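Local coordinates for protein beta-n-acetylhexosaminidase (Streptococcus pneumoniae, PDB 4AZI) that removes terminal, non-reducing beta-linked N-acetylglucosamine from glycans as one of two tandem family 20 catalytic modules of an exo-beta-D-N-acetylglucosaminidase, at residues Y196-Q201 / F231-K236. The protein carries 2 engineered substitutions. Residues are numbered along the deposited sequence; the frame is centred on the assembly and turned at random.
Sequences YLKWYQ and FYYEDK
Lys198 reaches from the last turn of helix 193-199 to the loop at Tyr233, and its ammonium group makes the closest approaches. The chain leaves the helix with CG anti to the carbonyl carbon (chi1 -71°) and then runs extended, which lets it bridge backbones whose nearest CA atoms, those of Lys198 and Tyr233, are 9.4 Å apart. A long, flexible cationic side chain suits such a gap.

The closer-packed part lies at Tyr233. Lys198 NZ gives a weak hydrogen bond, 3.1 Å long, to Tyr233 O. It also sits at the edge of the Tyr233 ring, in its plane and 3.8 Å from CD2, so this is no cation-pi contact over the face. A tyrosine suits this buried place: its ring meets Trp194 while its hydroxyl accepts a hydrogen bond from the backbone N-H of Asn258. Tyr203, just beyond the helix, touches Lys198 and holds Tyr233 N through its hydroxyl.

The looser side is wet. A water accepts a hydrogen bond from Lys198 NZ at 3.0 Å. It donates one to Glu234 OE1, an exposed carboxylate suited to taking a water proton. Lys198 NZ and Glu234 OE1 themselves stand 5.3 Å apart. Lys236 offers NZ only its aliphatic CB and CG, while its bent chain carries its own ammonium away.

Helix 193-199 follows strand 176-180 and the Tyr233 loop strand 223-227, neighbours in the TIM barrel; the Tyr233 side chain is about 9 Å from the bound inhibitor. A carbonyl bonded directly and a carboxylate reached through water probably favour a charged lysine, in a hydrated link rather than a direct salt bridge.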
ATOM      1  N   TYR A 196      -6.039  23.632   8.710  1.00 12.78           N
ATOM      2  CA  TYR A 196      -6.923  23.654   9.895  1.00 13.24           C
ATOM      3  C   TYR A 196      -6.225  23.193  11.177  1.00 13.47           C
ATOM      4  O   TYR A 196      -6.411  23.803  12.236  1.00 13.46           O
ATOM      5  CB  TYR A 196      -8.194  22.838   9.670  1.00 13.55           C
ATOM      6  CG  TYR A 196      -9.289  23.552   8.906  1.00 13.75           C
ATOM      7  CD1 TYR A 196      -9.096  23.969   7.584  1.00 13.85           C
ATOM      8  CD2 TYR A 196     -10.533  23.779   9.490  1.00 13.80           C
ATOM      9  CE1 TYR A 196     -10.107  24.608   6.880  1.00 14.15           C
ATOM     10  CE2 TYR A 196     -11.555  24.407   8.784  1.00 13.74           C
ATOM     11  CZ  TYR A 196     -11.333  24.820   7.484  1.00 13.93           C
ATOM     12  OH  TYR A 196     -12.335  25.444   6.777  1.00 14.17           O
ATOM     13  N   LEU A 197      -5.412  22.139  11.078  1.00 13.54           N
ATOM     14  CA  LEU A 197      -4.580  21.707  12.198  1.00 13.57           C
ATOM     15  C   LEU A 197      -3.672  22.823  12.720  1.00 13.89           C
ATOM     16  O   LEU A 197      -3.632  23.064  13.926  1.00 13.64           O
ATOM     17  CB  LEU A 197      -3.732  20.482  11.833  1.00 13.49           C
ATOM     18  CG  LEU A 197      -4.405  19.105  11.778  1.00 13.51           C
ATOM     19  CD1 LEU A 197      -3.366  18.079  11.367  1.00 13.10           C
ATOM     20  CD2 LEU A 197      -5.020  18.725  13.119  1.00 13.25           C
ATOM     21  N   LYS A 198      -2.960  23.508  11.825  1.00 14.25           N
ATOM     22  CA  LYS A 198      -2.042  24.577  12.247  1.00 15.29           C
ATOM     23  C   LYS A 198      -2.796  25.742  12.891  1.00 15.60           C
ATOM     24  O   LYS A 198      -2.378  26.267  13.935  1.00 15.88           O
ATOM     25  CB  LYS A 198      -1.153  25.057  11.084  1.00 15.58           C
ATOM     26  CG  LYS A 198      -0.100  24.029  10.680  1.00 15.95           C
ATOM     27  CD  LYS A 198       1.007  24.616   9.809  1.00 16.50           C
ATOM     28  CE  LYS A 198       2.177  23.642   9.736  1.00 16.59           C
ATOM     29  NZ  LYS A 198       3.198  23.933   8.678  1.00 16.68           N
ATOM     30  N   TRP A 199      -3.912  26.112  12.267  1.00 15.70           N
ATOM     31  CA  TRP A 199      -4.812  27.156  12.753  1.00 16.47           C
ATOM     32  C   TRP A 199      -5.251  26.898  14.163  1.00 16.49           C
ATOM     33  O   TRP A 199      -5.278  27.808  14.987  1.00 16.33           O
ATOM     34  CB  TRP A 199      -6.036  27.242  11.847  1.00 16.22           C
ATOM     35  CG  TRP A 199      -6.995  28.357  12.197  1.00 16.54           C
ATOM     36  CD1 TRP A 199      -7.991  28.353  13.171  1.00 16.86           C
ATOM     37  CD2 TRP A 199      -7.077  29.681  11.575  1.00 16.49           C
ATOM     38  NE1 TRP A 199      -8.659  29.551  13.192  1.00 17.01           N
ATOM     39  CE2 TRP A 199      -8.160  30.391  12.262  1.00 16.60           C
ATOM     40  CE3 TRP A 199      -6.385  30.327  10.555  1.00 16.62           C
ATOM     41  CZ2 TRP A 199      -8.521  31.685  11.924  1.00 16.71           C
ATOM     42  CZ3 TRP A 199      -6.757  31.639  10.225  1.00 16.95           C
ATOM     43  CH2 TRP A 199      -7.801  32.297  10.896  1.00 16.73           C
ATOM     44  N   TYR A 200      -5.607  25.650  14.453  1.00 17.04           N
ATOM     45  CA  TYR A 200      -6.062  25.290  15.793  1.00 17.66           C
ATOM     46  C   TYR A 200      -4.938  24.845  16.730  1.00 17.04           C
ATOM     47  O   TYR A 200      -5.203  24.365  17.836  1.00 16.77           O
ATOM     48  CB  TYR A 200      -7.194  24.257  15.718  1.00 18.57           C
ATOM     49  CG  TYR A 200      -8.491  24.875  15.255  1.00 19.98           C
ATOM     50  CD1 TYR A 200      -9.235  25.700  16.106  1.00 20.62           C
ATOM     51  CD2 TYR A 200      -8.965  24.662  13.963  1.00 20.44           C
ATOM     52  CE1 TYR A 200     -10.418  26.285  15.681  1.00 21.38           C
ATOM     53  CE2 TYR A 200     -10.147  25.241  13.527  1.00 21.32           C
ATOM     54  CZ  TYR A 200     -10.871  26.049  14.389  1.00 21.72           C
ATOM     55  OH  TYR A 200     -12.047  26.620  13.953  1.00 22.35           O
ATOM     56  N   GLN A 201      -3.695  25.057  16.292  1.00 16.39           N
ATOM     57  CA  GLN A 201      -2.493  24.574  16.974  1.00 16.10           C
ATOM     58  C   GLN A 201      -2.573  23.079  17.351  1.00 15.31           C
ATOM     59  O   GLN A 201      -2.169  22.669  18.443  1.00 14.70           O
ATOM     60  CB  GLN A 201      -2.141  25.463  18.174  1.00 16.57           C
ATOM     61  CG  GLN A 201      -1.750  26.884  17.795  1.00 17.23           C
ATOM     62  CD  GLN A 201      -1.368  27.726  19.000  1.00 18.38           C
ATOM     63  OE1 GLN A 201      -0.727  27.240  19.932  1.00 19.21           O
ATOM     64  NE2 GLN A 201      -1.755  28.998  18.985  1.00 18.99           N
ATOM     65  N   PHE A 231       3.688  15.401   6.486  1.00 11.84           N
ATOM     66  CA  PHE A 231       5.081  15.552   6.911  1.00 11.96           C
ATOM     67  C   PHE A 231       5.692  16.887   6.494  1.00 12.03           C
ATOM     68  O   PHE A 231       5.775  17.201   5.302  1.00 12.16           O
ATOM     69  CB  PHE A 231       5.932  14.379   6.400  1.00 11.91           C
ATOM     70  CG  PHE A 231       5.667  13.076   7.114  1.00 12.12           C
ATOM     71  CD1 PHE A 231       4.524  12.328   6.834  1.00 12.32           C
ATOM     72  CD2 PHE A 231       6.560  12.600   8.070  1.00 12.02           C
ATOM     73  CE1 PHE A 231       4.277  11.132   7.498  1.00 12.61           C
ATOM     74  CE2 PHE A 231       6.325  11.401   8.731  1.00 12.56           C
ATOM     75  CZ  PHE A 231       5.180  10.662   8.446  1.00 12.51           C
ATOM     76  N   TYR A 232       6.131  17.651   7.486  1.00 12.19           N
ATOM     77  CA  TYR A 232       6.729  18.967   7.276  1.00 12.51           C
ATOM     78  C   TYR A 232       5.912  19.822   6.328  1.00 12.64           C
ATOM     79  O   TYR A 232       6.409  20.293   5.309  1.00 12.36           O
ATOM     80  CB  TYR A 232       8.184  18.820   6.814  1.00 12.62           C
ATOM     81  CG  TYR A 232       9.036  18.236   7.911  1.00 12.85           C
ATOM     82  CD1 TYR A 232       9.652  19.063   8.845  1.00 12.80           C
ATOM     83  CD2 TYR A 232       9.196  16.859   8.041  1.00 12.56           C
ATOM     84  CE1 TYR A 232      10.408  18.536   9.869  1.00 13.11           C
ATOM     85  CE2 TYR A 232       9.959  16.323   9.060  1.00 12.73           C
ATOM     86  CZ  TYR A 232      10.564  17.172   9.969  1.00 12.81           C
ATOM     87  OH  TYR A 232      11.316  16.665  10.988  1.00 12.95           O
ATOM     88  N   TYR A 233       4.639  20.000   6.666  1.00 13.20           N
ATOM     89  CA  TYR A 233       3.712  20.743   5.809  1.00 13.66           C
ATOM     90  C   TYR A 233       4.294  22.119   5.516  1.00 14.38           C
ATOM     91  O   TYR A 233       4.880  22.751   6.402  1.00 14.21           O
ATOM     92  CB  TYR A 233       2.340  20.859   6.479  1.00 13.43           C
ATOM     93  CG  TYR A 233       1.285  21.545   5.636  1.00 13.18           C
ATOM     94  CD1 TYR A 233       0.692  20.894   4.549  1.00 12.70           C
ATOM     95  CD2 TYR A 233       0.864  22.837   5.939  1.00 13.12           C
ATOM     96  CE1 TYR A 233      -0.291  21.521   3.786  1.00 12.97           C
ATOM     97  CE2 TYR A 233      -0.110  23.475   5.184  1.00 12.82           C
ATOM     98  CZ  TYR A 233      -0.682  22.817   4.109  1.00 12.58           C
ATOM     99  OH  TYR A 233      -1.643  23.458   3.367  1.00 12.17           O
ATOM    100  N   GLU A 234       4.170  22.534   4.257  1.00 15.36           N
ATOM    101  CA  GLU A 234       4.645  23.839   3.760  1.00 16.57           C
ATOM    102  C   GLU A 234       6.143  24.126   4.003  1.00 16.60           C
ATOM    103  O   GLU A 234       6.539  25.278   4.214  1.00 16.87           O
ATOM    104  CB  GLU A 234       3.735  24.984   4.257  1.00 17.70           C
ATOM    105  CG  GLU A 234       3.411  26.009   3.166  1.00 19.12           C
ATOM    106  CD  GLU A 234       2.378  27.046   3.582  1.00 20.32           C
ATOM    107  OE1 GLU A 234       1.534  26.764   4.463  1.00 21.29           O
ATOM    108  OE2 GLU A 234       2.402  28.155   3.017  1.00 21.90           O
ATOM    109  N   ASP A 235       6.956  23.065   3.949  1.00 16.34           N
ATOM    110  CA  ASP A 235       8.418  23.119   4.133  1.00 16.40           C
ATOM    111  C   ASP A 235       8.856  23.794   5.445  1.00 16.49           C
ATOM    112  O   ASP A 235       9.893  24.442   5.482  1.00 15.96           O
ATOM    113  CB  ASP A 235       9.127  23.810   2.942  1.00 16.24           C
ATOM    114  CG  ASP A 235       8.828  23.166   1.598  1.00 16.51           C
ATOM    115  OD1 ASP A 235       8.456  21.965   1.548  1.00 15.94           O
ATOM    116  OD2 ASP A 235       8.992  23.878   0.575  1.00 16.27           O
ATOM    117  N   LYS A 236       8.059  23.646   6.503  1.00 17.31           N
ATOM    118  CA  LYS A 236       8.352  24.242   7.813  1.00 18.21           C
ATOM    119  C   LYS A 236       8.781  23.141   8.774  1.00 18.64           C
ATOM    120  O   LYS A 236       8.334  22.005   8.652  1.00 18.10           O
ATOM    121  CB  LYS A 236       7.119  24.965   8.376  1.00 19.26           C
ATOM    122  CG  LYS A 236       6.543  26.075   7.497  1.00 21.10           C
ATOM    123  CD  LYS A 236       7.320  27.385   7.614  1.00 22.60           C
ATOM    124  CE  LYS A 236       6.586  28.540   6.930  1.00 23.84           C
ATOM    125  NZ  LYS A 236       7.330  29.843   6.973  1.00 24.54           N
TER
HETATM  126  O   HOH W   1       1.923  26.120   7.066  1.00 35.86           O